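Local coordinates for protein alpha-toxin (Clostridium novyi, PDB 2VK9) that is a large clostridial toxin whose fragment here is the catalytic domain, a glycosyltransferase-type domain of the GT-A fold class related to those of TcdA and TcdB, at residues Pro302-Glu316 / Tyr328-Ile340. Numbering follows the deposited sequence.
Sequences PNGMDSNYWEAAIFE and YPYKYMEQVPSEI
Glu316 turns its carboxylate onto the backbone of the loop 328-337 and meets Tyr332 N with both oxygens. The bond from Tyr332 N to Glu316 OE2 measures 2.9 Å and uses the syn lone pair of OE2. The bond from Tyr332 N to OE1 is weak. Beyond CG the Glu316 chain runs extended (chi2 176°), which carries the acid to the loop just after the inverse gamma turn centred on Tyr330. His518 NE2 also hydrogen-bonds Glu316 OE2, so two polar groups hold this oxygen of a buried residue.

Two aromatic pairs follow. The rings of Tyr309 and Tyr332 lie nearly parallel, with planes 18° apart, but are displaced laterally, with little of one ring above the other; Tyr309 CD1 is 3.5 Å from Tyr332 CE2. Phe315 turns its edge to the face of Tyr328 in an offset edge-to-face pair, centroids 5.4 Å apart.

The remaining contacts are mainly apolar. Ala312 CB sits 4.0 Å from Tyr332 CD1. Val336 CG2 and Ile340 CG2 meet the edge of the Trp310 indole, near its plane. Ile340 CD1 meets Pro302 CG at 3.8 Å.

The contact packs helix 307-321 and the loop before it against the loop leading into helix 338-349 and the first turn of that helix. Trp310 also touches Ile344 of that helix. From helix 518-523, Phe521 packs edge-to-face with Tyr309 and Tyr332, and His518 stacks on Tyr328.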
ATOM      1  N   PRO A 302     -30.425   7.282  10.365  1.00 67.15           N
ATOM      2  CA  PRO A 302     -30.727   7.442  11.805  1.00 67.46           C
ATOM      3  C   PRO A 302     -29.708   8.308  12.553  1.00 67.63           C
ATOM      4  O   PRO A 302     -28.497   8.188  12.309  1.00 67.85           O
ATOM      5  CB  PRO A 302     -30.677   6.005  12.338  1.00 67.37           C
ATOM      6  CG  PRO A 302     -31.067   5.170  11.169  1.00 67.52           C
ATOM      7  CD  PRO A 302     -30.537   5.874   9.934  1.00 67.20           C
ATOM      8  N   ASN A 303     -30.209   9.159  13.459  1.00 67.73           N
ATOM      9  CA  ASN A 303     -29.379  10.139  14.183  1.00 67.73           C
ATOM     10  C   ASN A 303     -28.074   9.601  14.794  1.00 67.17           C
ATOM     11  O   ASN A 303     -27.022  10.235  14.674  1.00 67.01           O
ATOM     12  CB  ASN A 303     -30.211  10.852  15.264  1.00 68.15           C
ATOM     13  CG  ASN A 303     -31.355  11.689  14.682  1.00 69.30           C
ATOM     14  OD1 ASN A 303     -31.336  12.082  13.502  1.00 70.57           O
ATOM     15  ND2 ASN A 303     -32.355  11.972  15.520  1.00 70.07           N
ATOM     16  N   GLY A 304     -28.153   8.442  15.443  1.00 66.61           N
ATOM     17  CA  GLY A 304     -26.998   7.846  16.112  1.00 66.07           C
ATOM     18  C   GLY A 304     -25.987   7.187  15.183  1.00 65.66           C
ATOM     19  O   GLY A 304     -24.791   7.152  15.494  1.00 65.71           O
ATOM     20  N   MET A 305     -26.474   6.683  14.043  1.00 65.14           N
ATOM     21  CA  MET A 305     -25.687   5.917  13.052  1.00 64.48           C
ATOM     22  C   MET A 305     -24.314   6.476  12.711  1.00 63.91           C
ATOM     23  O   MET A 305     -24.146   7.690  12.596  1.00 64.08           O
ATOM     24  CB  MET A 305     -26.465   5.812  11.736  1.00 64.66           C
ATOM     25  CG  MET A 305     -27.384   4.624  11.610  1.00 64.92           C
ATOM     26  SD  MET A 305     -26.473   3.079  11.614  1.00 66.21           S
ATOM     27  CE  MET A 305     -27.361   2.182  10.353  1.00 64.92           C
ATOM     28  N   ASP A 306     -23.344   5.580  12.538  1.00 62.92           N
ATOM     29  CA  ASP A 306     -22.064   5.929  11.927  1.00 61.99           C
ATOM     30  C   ASP A 306     -22.212   5.780  10.408  1.00 61.23           C
ATOM     31  O   ASP A 306     -22.597   4.709   9.922  1.00 61.16           O
ATOM     32  CB  ASP A 306     -20.950   5.024  12.474  1.00 62.16           C
ATOM     33  CG  ASP A 306     -19.581   5.298  11.843  1.00 62.68           C
ATOM     34  OD1 ASP A 306     -19.413   6.310  11.121  1.00 63.60           O
ATOM     35  OD2 ASP A 306     -18.656   4.487  12.078  1.00 63.12           O
ATOM     36  N   SER A 307     -21.915   6.857   9.672  1.00 60.15           N
ATOM     37  CA  SER A 307     -22.078   6.906   8.202  1.00 59.02           C
ATOM     38  C   SER A 307     -21.592   5.642   7.494  1.00 58.09           C
ATOM     39  O   SER A 307     -22.258   5.135   6.584  1.00 57.97           O
ATOM     40  CB  SER A 307     -21.360   8.121   7.610  1.00 59.05           C
ATOM     41  OG  SER A 307     -21.833   9.324   8.179  1.00 59.43           O
ATOM     42  N   ASN A 308     -20.428   5.152   7.917  1.00 56.74           N
ATOM     43  CA  ASN A 308     -19.867   3.915   7.401  1.00 55.45           C
ATOM     44  C   ASN A 308     -20.805   2.731   7.610  1.00 54.58           C
ATOM     45  O   ASN A 308     -21.133   2.028   6.650  1.00 54.89           O
ATOM     46  CB  ASN A 308     -18.506   3.632   8.036  1.00 55.60           C
ATOM     47  CG  ASN A 308     -17.471   4.700   7.716  1.00 55.70           C
ATOM     48  OD1 ASN A 308     -17.463   5.279   6.630  1.00 55.95           O
ATOM     49  ND2 ASN A 308     -16.584   4.958   8.670  1.00 56.35           N
ATOM     50  N   TYR A 309     -21.259   2.529   8.849  1.00 53.18           N
ATOM     51  CA  TYR A 309     -22.146   1.405   9.176  1.00 51.67           C
ATOM     52  C   TYR A 309     -23.498   1.500   8.478  1.00 50.54           C
ATOM     53  O   TYR A 309     -24.094   0.486   8.135  1.00 50.44           O
ATOM     54  CB  TYR A 309     -22.332   1.259  10.690  1.00 51.94           C
ATOM     55  CG  TYR A 309     -21.051   1.027  11.469  1.00 52.26           C
ATOM     56  CD1 TYR A 309     -19.970   0.349  10.898  1.00 52.48           C
ATOM     57  CD2 TYR A 309     -20.927   1.465  12.787  1.00 52.94           C
ATOM     58  CE1 TYR A 309     -18.793   0.137  11.609  1.00 52.41           C
ATOM     59  CE2 TYR A 309     -19.751   1.254  13.514  1.00 52.72           C
ATOM     60  CZ  TYR A 309     -18.695   0.587  12.913  1.00 52.73           C
ATOM     61  OH  TYR A 309     -17.534   0.371  13.611  1.00 53.03           O
ATOM     62  N   TRP A 310     -23.971   2.722   8.261  1.00 49.30           N
ATOM     63  CA  TRP A 310     -25.188   2.963   7.486  1.00 47.99           C
ATOM     64  C   TRP A 310     -25.030   2.418   6.058  1.00 47.30           C
ATOM     65  O   TRP A 310     -25.883   1.668   5.567  1.00 46.84           O
ATOM     66  CB  TRP A 310     -25.542   4.466   7.515  1.00 47.81           C
ATOM     67  CG  TRP A 310     -26.593   4.913   6.537  1.00 47.44           C
ATOM     68  CD1 TRP A 310     -26.416   5.769   5.488  1.00 47.63           C
ATOM     69  CD2 TRP A 310     -27.980   4.531   6.513  1.00 47.15           C
ATOM     70  NE1 TRP A 310     -27.604   5.943   4.808  1.00 47.67           N
ATOM     71  CE2 TRP A 310     -28.577   5.191   5.413  1.00 47.02           C
ATOM     72  CE3 TRP A 310     -28.772   3.694   7.309  1.00 47.15           C
ATOM     73  CZ2 TRP A 310     -29.925   5.041   5.088  1.00 46.99           C
ATOM     74  CZ3 TRP A 310     -30.115   3.545   6.986  1.00 47.61           C
ATOM     75  CH2 TRP A 310     -30.678   4.220   5.884  1.00 47.41           C
ATOM     76  N   GLU A 311     -23.917   2.773   5.414  1.00 46.51           N
ATOM     77  CA  GLU A 311     -23.647   2.344   4.046  1.00 45.70           C
ATOM     78  C   GLU A 311     -23.366   0.852   3.978  1.00 44.97           C
ATOM     79  O   GLU A 311     -23.796   0.179   3.034  1.00 45.00           O
ATOM     80  CB  GLU A 311     -22.506   3.146   3.439  1.00 45.88           C
ATOM     81  CG  GLU A 311     -22.833   4.626   3.286  1.00 46.86           C
ATOM     82  CD  GLU A 311     -21.611   5.491   3.007  1.00 48.09           C
ATOM     83  OE1 GLU A 311     -20.480   5.101   3.375  1.00 48.15           O
ATOM     84  OE2 GLU A 311     -21.789   6.581   2.424  1.00 49.31           O
ATOM     85  N   ALA A 312     -22.666   0.328   4.983  1.00 43.74           N
ATOM     86  CA  ALA A 312     -22.500  -1.117   5.111  1.00 42.76           C
ATOM     87  C   ALA A 312     -23.864  -1.804   5.089  1.00 42.09           C
ATOM     88  O   ALA A 312     -24.068  -2.772   4.357  1.00 42.07           O
ATOM     89  CB  ALA A 312     -21.747  -1.461   6.378  1.00 42.67           C
ATOM     90  N   ALA A 313     -24.794  -1.267   5.873  1.00 41.31           N
ATOM     91  CA  ALA A 313     -26.156  -1.795   5.989  1.00 40.49           C
ATOM     92  C   ALA A 313     -26.947  -1.773   4.679  1.00 39.81           C
ATOM     93  O   ALA A 313     -27.644  -2.740   4.364  1.00 39.52           O
ATOM     94  CB  ALA A 313     -26.905  -1.046   7.071  1.00 40.60           C
ATOM     95  N   ILE A 314     -26.839  -0.671   3.932  1.00 39.20           N
ATOM     96  CA  ILE A 314     -27.405  -0.572   2.580  1.00 38.60           C
ATOM     97  C   ILE A 314     -27.000  -1.800   1.766  1.00 38.32           C
ATOM     98  O   ILE A 314     -27.850  -2.472   1.183  1.00 38.31           O
ATOM     99  CB  ILE A 314     -26.921   0.708   1.808  1.00 38.67           C
ATOM    100  CG1 ILE A 314     -27.195   2.003   2.594  1.00 38.82           C
ATOM    101  CG2 ILE A 314     -27.502   0.762   0.384  1.00 37.84           C
ATOM    102  CD1 ILE A 314     -28.636   2.491   2.576  1.00 39.29           C
ATOM    103  N   PHE A 315     -25.701  -2.099   1.736  1.00 37.87           N
ATOM    104  CA  PHE A 315     -25.221  -3.213   0.923  1.00 37.26           C
ATOM    105  C   PHE A 315     -25.686  -4.589   1.393  1.00 37.20           C
ATOM    106  O   PHE A 315     -25.958  -5.459   0.556  1.00 37.33           O
ATOM    107  CB  PHE A 315     -23.709  -3.213   0.755  1.00 36.88           C
ATOM    108  CG  PHE A 315     -23.221  -4.365  -0.054  1.00 36.24           C
ATOM    109  CD1 PHE A 315     -23.539  -4.460  -1.402  1.00 35.75           C
ATOM    110  CD2 PHE A 315     -22.496  -5.386   0.539  1.00 35.91           C
ATOM    111  CE1 PHE A 315     -23.122  -5.540  -2.150  1.00 35.63           C
ATOM    112  CE2 PHE A 315     -22.076  -6.478  -0.207  1.00 35.71           C
ATOM    113  CZ  PHE A 315     -22.387  -6.553  -1.553  1.00 35.73           C
ATOM    114  N   GLU A 316     -25.767  -4.790   2.708  1.00 36.81           N
ATOM    115  CA  GLU A 316     -26.329  -6.030   3.261  1.00 36.86           C
ATOM    116  C   GLU A 316     -27.728  -6.305   2.696  1.00 36.50           C
ATOM    117  O   GLU A 316     -28.098  -7.459   2.444  1.00 36.11           O
ATOM    118  CB  GLU A 316     -26.399  -5.966   4.784  1.00 36.96           C
ATOM    119  CG  GLU A 316     -25.062  -5.746   5.461  1.00 37.44           C
ATOM    120  CD  GLU A 316     -25.174  -5.600   6.968  1.00 37.59           C
ATOM    121  OE1 GLU A 316     -26.270  -5.289   7.484  1.00 39.05           O
ATOM    122  OE2 GLU A 316     -24.147  -5.791   7.645  1.00 38.85           O
ATOM    123  N   TYR A 328     -23.610 -13.369   4.065  1.00 45.55           N
ATOM    124  CA  TYR A 328     -23.441 -11.962   4.384  1.00 45.33           C
ATOM    125  C   TYR A 328     -24.594 -11.503   5.266  1.00 45.44           C
ATOM    126  O   TYR A 328     -25.573 -10.936   4.769  1.00 45.11           O
ATOM    127  CB  TYR A 328     -23.343 -11.140   3.100  1.00 45.28           C
ATOM    128  CG  TYR A 328     -22.535  -9.871   3.233  1.00 44.73           C
ATOM    129  CD1 TYR A 328     -23.165  -8.637   3.375  1.00 44.83           C
ATOM    130  CD2 TYR A 328     -21.143  -9.900   3.210  1.00 43.59           C
ATOM    131  CE1 TYR A 328     -22.433  -7.464   3.492  1.00 44.58           C
ATOM    132  CE2 TYR A 328     -20.401  -8.736   3.328  1.00 43.83           C
ATOM    133  CZ  TYR A 328     -21.055  -7.522   3.467  1.00 44.39           C
ATOM    134  OH  TYR A 328     -20.340  -6.358   3.581  1.00 44.95           O
ATOM    135  N   PRO A 329     -24.491 -11.776   6.585  1.00 45.77           N
ATOM    136  CA  PRO A 329     -25.532 -11.455   7.576  1.00 46.21           C
ATOM    137  C   PRO A 329     -25.812  -9.954   7.731  1.00 46.80           C
ATOM    138  O   PRO A 329     -24.966  -9.128   7.378  1.00 46.98           O
ATOM    139  CB  PRO A 329     -24.966 -12.031   8.878  1.00 46.16           C
ATOM    140  CG  PRO A 329     -23.512 -12.158   8.653  1.00 45.56           C
ATOM    141  CD  PRO A 329     -23.338 -12.452   7.209  1.00 45.46           C
ATOM    142  N   TYR A 330     -26.992  -9.612   8.251  1.00 47.47           N
ATOM    143  CA  TYR A 330     -27.353  -8.217   8.536  1.00 48.11           C
ATOM    144  C   TYR A 330     -26.673  -7.705   9.809  1.00 49.04           C
ATOM    145  O   TYR A 330     -27.343  -7.268  10.742  1.00 49.48           O
ATOM    146  CB  TYR A 330     -28.866  -8.076   8.683  1.00 47.56           C
ATOM    147  CG  TYR A 330     -29.630  -8.026   7.386  1.00 46.79           C
ATOM    148  CD1 TYR A 330     -30.294  -9.146   6.906  1.00 46.14           C
ATOM    149  CD2 TYR A 330     -29.708  -6.846   6.646  1.00 46.32           C
ATOM    150  CE1 TYR A 330     -31.013  -9.096   5.713  1.00 46.13           C
ATOM    151  CE2 TYR A 330     -30.420  -6.783   5.455  1.00 45.59           C
ATOM    152  CZ  TYR A 330     -31.068  -7.910   4.992  1.00 45.87           C
ATOM    153  OH  TYR A 330     -31.771  -7.855   3.810  1.00 46.00           O
ATOM    154  N   LYS A 331     -25.345  -7.762   9.845  1.00 50.07           N
ATOM    155  CA  LYS A 331     -24.578  -7.362  11.023  1.00 51.20           C
ATOM    156  C   LYS A 331     -24.725  -5.864  11.359  1.00 52.07           C
ATOM    157  O   LYS A 331     -24.715  -5.478  12.527  1.00 52.47           O
ATOM    158  CB  LYS A 331     -23.097  -7.773  10.874  1.00 51.09           C
ATOM    159  CG  LYS A 331     -22.134  -7.072  11.832  1.00 51.53           C
ATOM    160  CD  LYS A 331     -20.843  -7.842  12.059  1.00 52.48           C
ATOM    161  CE  LYS A 331     -19.915  -7.059  13.006  1.00 53.26           C
ATOM    162  NZ  LYS A 331     -18.820  -7.887  13.607  1.00 53.66           N
ATOM    163  N   TYR A 332     -24.879  -5.025  10.343  1.00 53.01           N
ATOM    164  CA  TYR A 332     -24.938  -3.591  10.579  1.00 54.01           C
ATOM    165  C   TYR A 332     -26.341  -3.032  10.393  1.00 55.06           C
ATOM    166  O   TYR A 332     -26.560  -1.831  10.546  1.00 55.15           O
ATOM    167  CB  TYR A 332     -23.902  -2.852   9.718  1.00 53.77           C
ATOM    168  CG  TYR A 332     -22.477  -3.239  10.058  1.00 53.15           C
ATOM    169  CD1 TYR A 332     -21.798  -4.202   9.316  1.00 52.32           C
ATOM    170  CD2 TYR A 332     -21.817  -2.660  11.140  1.00 52.41           C
ATOM    171  CE1 TYR A 332     -20.504  -4.568   9.639  1.00 51.54           C
ATOM    172  CE2 TYR A 332     -20.517  -3.021  11.464  1.00 51.23           C
ATOM    173  CZ  TYR A 332     -19.874  -3.971  10.711  1.00 50.84           C
ATOM    174  OH  TYR A 332     -18.592  -4.328  11.025  1.00 51.05           O
ATOM    175  N   MET A 333     -27.290  -3.909  10.080  1.00 56.36           N
ATOM    176  CA  MET A 333     -28.694  -3.519  10.009  1.00 57.80           C
ATOM    177  C   MET A 333     -29.444  -3.843  11.312  1.00 59.11           C
ATOM    178  O   MET A 333     -30.646  -3.566  11.428  1.00 59.24           O
ATOM    179  CB  MET A 333     -29.379  -4.172   8.812  1.00 57.44           C
ATOM    180  CG  MET A 333     -30.753  -3.617   8.506  1.00 57.02           C
ATOM    181  SD  MET A 333     -30.838  -2.625   7.007  1.00 57.30           S
ATOM    182  CE  MET A 333     -30.087  -1.090   7.491  1.00 57.77           C
ATOM    183  N   GLU A 334     -28.741  -4.435  12.282  1.00 60.62           N
ATOM    184  CA  GLU A 334     -29.285  -4.607  13.635  1.00 62.30           C
ATOM    185  C   GLU A 334     -29.604  -3.249  14.241  1.00 62.79           C
ATOM    186  O   GLU A 334     -30.698  -3.051  14.766  1.00 63.10           O
ATOM    187  CB  GLU A 334     -28.298  -5.331  14.548  1.00 62.30           C
ATOM    188  CG  GLU A 334     -28.607  -6.797  14.833  1.00 63.14           C
ATOM    189  CD  GLU A 334     -27.493  -7.465  15.645  1.00 63.58           C
ATOM    190  OE1 GLU A 334     -27.181  -6.981  16.761  1.00 64.80           O
ATOM    191  OE2 GLU A 334     -26.912  -8.467  15.162  1.00 65.47           O
ATOM    192  N   GLN A 335     -28.644  -2.324  14.145  1.00 63.59           N
ATOM    193  CA  GLN A 335     -28.765  -0.958  14.667  1.00 64.23           C
ATOM    194  C   GLN A 335     -29.945  -0.175  14.101  1.00 64.50           C
ATOM    195  O   GLN A 335     -30.503   0.679  14.785  1.00 64.73           O
ATOM    196  CB  GLN A 335     -27.500  -0.165  14.371  1.00 64.33           C
ATOM    197  CG  GLN A 335     -26.274  -0.573  15.159  1.00 65.30           C
ATOM    198  CD  GLN A 335     -25.075   0.294  14.807  1.00 66.35           C
ATOM    199  OE1 GLN A 335     -25.226   1.475  14.464  1.00 66.37           O
ATOM    200  NE2 GLN A 335     -23.877  -0.286  14.882  1.00 66.33           N
ATOM    201  N   VAL A 336     -30.302  -0.449  12.850  1.00 64.83           N
ATOM    202  CA  VAL A 336     -31.431   0.221  12.206  1.00 65.15           C
ATOM    203  C   VAL A 336     -32.765  -0.335  12.702  1.00 65.41           C
ATOM    204  O   VAL A 336     -32.946  -1.552  12.747  1.00 65.56           O
ATOM    205  CB  VAL A 336     -31.338   0.112  10.665  1.00 65.08           C
ATOM    206  CG1 VAL A 336     -32.693   0.332   9.999  1.00 64.99           C
ATOM    207  CG2 VAL A 336     -30.334   1.105  10.136  1.00 65.04           C
ATOM    208  N   PRO A 337     -33.689   0.560  13.105  1.00 65.74           N
ATOM    209  CA  PRO A 337     -35.081   0.215  13.449  1.00 66.04           C
ATOM    210  C   PRO A 337     -35.878  -0.426  12.299  1.00 66.15           C
ATOM    211  O   PRO A 337     -35.550  -0.225  11.131  1.00 66.08           O
ATOM    212  CB  PRO A 337     -35.697   1.566  13.834  1.00 66.11           C
ATOM    213  CG  PRO A 337     -34.774   2.597  13.272  1.00 65.89           C
ATOM    214  CD  PRO A 337     -33.418   1.994  13.307  1.00 65.63           C
ATOM    215  N   SER A 338     -36.925  -1.172  12.650  1.00 66.46           N
ATOM    216  CA  SER A 338     -37.700  -1.982  11.695  1.00 66.79           C
ATOM    217  C   SER A 338     -38.290  -1.212  10.513  1.00 67.04           C
ATOM    218  O   SER A 338     -38.331  -1.730   9.393  1.00 67.16           O
ATOM    219  CB  SER A 338     -38.835  -2.729  12.411  1.00 66.85           C
ATOM    220  OG  SER A 338     -38.341  -3.678  13.338  1.00 66.89           O
ATOM    221  N   GLU A 339     -38.766   0.005  10.775  1.00 67.22           N
ATOM    222  CA  GLU A 339     -39.484   0.799   9.773  1.00 67.51           C
ATOM    223  C   GLU A 339     -38.581   1.210   8.621  1.00 66.72           C
ATOM    224  O   GLU A 339     -38.990   1.158   7.453  1.00 66.89           O
ATOM    225  CB  GLU A 339     -40.102   2.043  10.411  1.00 67.51           C
ATOM    226  CG  GLU A 339     -41.332   1.767  11.275  1.00 68.84           C
ATOM    227  CD  GLU A 339     -41.771   2.985  12.102  1.00 69.21           C
ATOM    228  OE1 GLU A 339     -41.028   4.004  12.135  1.00 71.48           O
ATOM    229  OE2 GLU A 339     -42.860   2.917  12.729  1.00 70.73           O
ATOM    230  N   ILE A 340     -37.359   1.615   8.970  1.00 65.88           N
ATOM    231  CA  ILE A 340     -36.351   2.056   8.001  1.00 64.93           C
ATOM    232  C   ILE A 340     -35.827   0.871   7.187  1.00 64.29           C
ATOM    233  O   ILE A 340     -35.755   0.948   5.959  1.00 64.20           O
ATOM    234  CB  ILE A 340     -35.182   2.818   8.690  1.00 65.01           C
ATOM    235  CG1 ILE A 340     -35.697   4.099   9.364  1.00 64.90           C
ATOM    236  CG2 ILE A 340     -34.086   3.149   7.681  1.00 65.06           C
ATOM    237  CD1 ILE A 340     -34.702   4.771  10.297  1.00 64.72           C
TER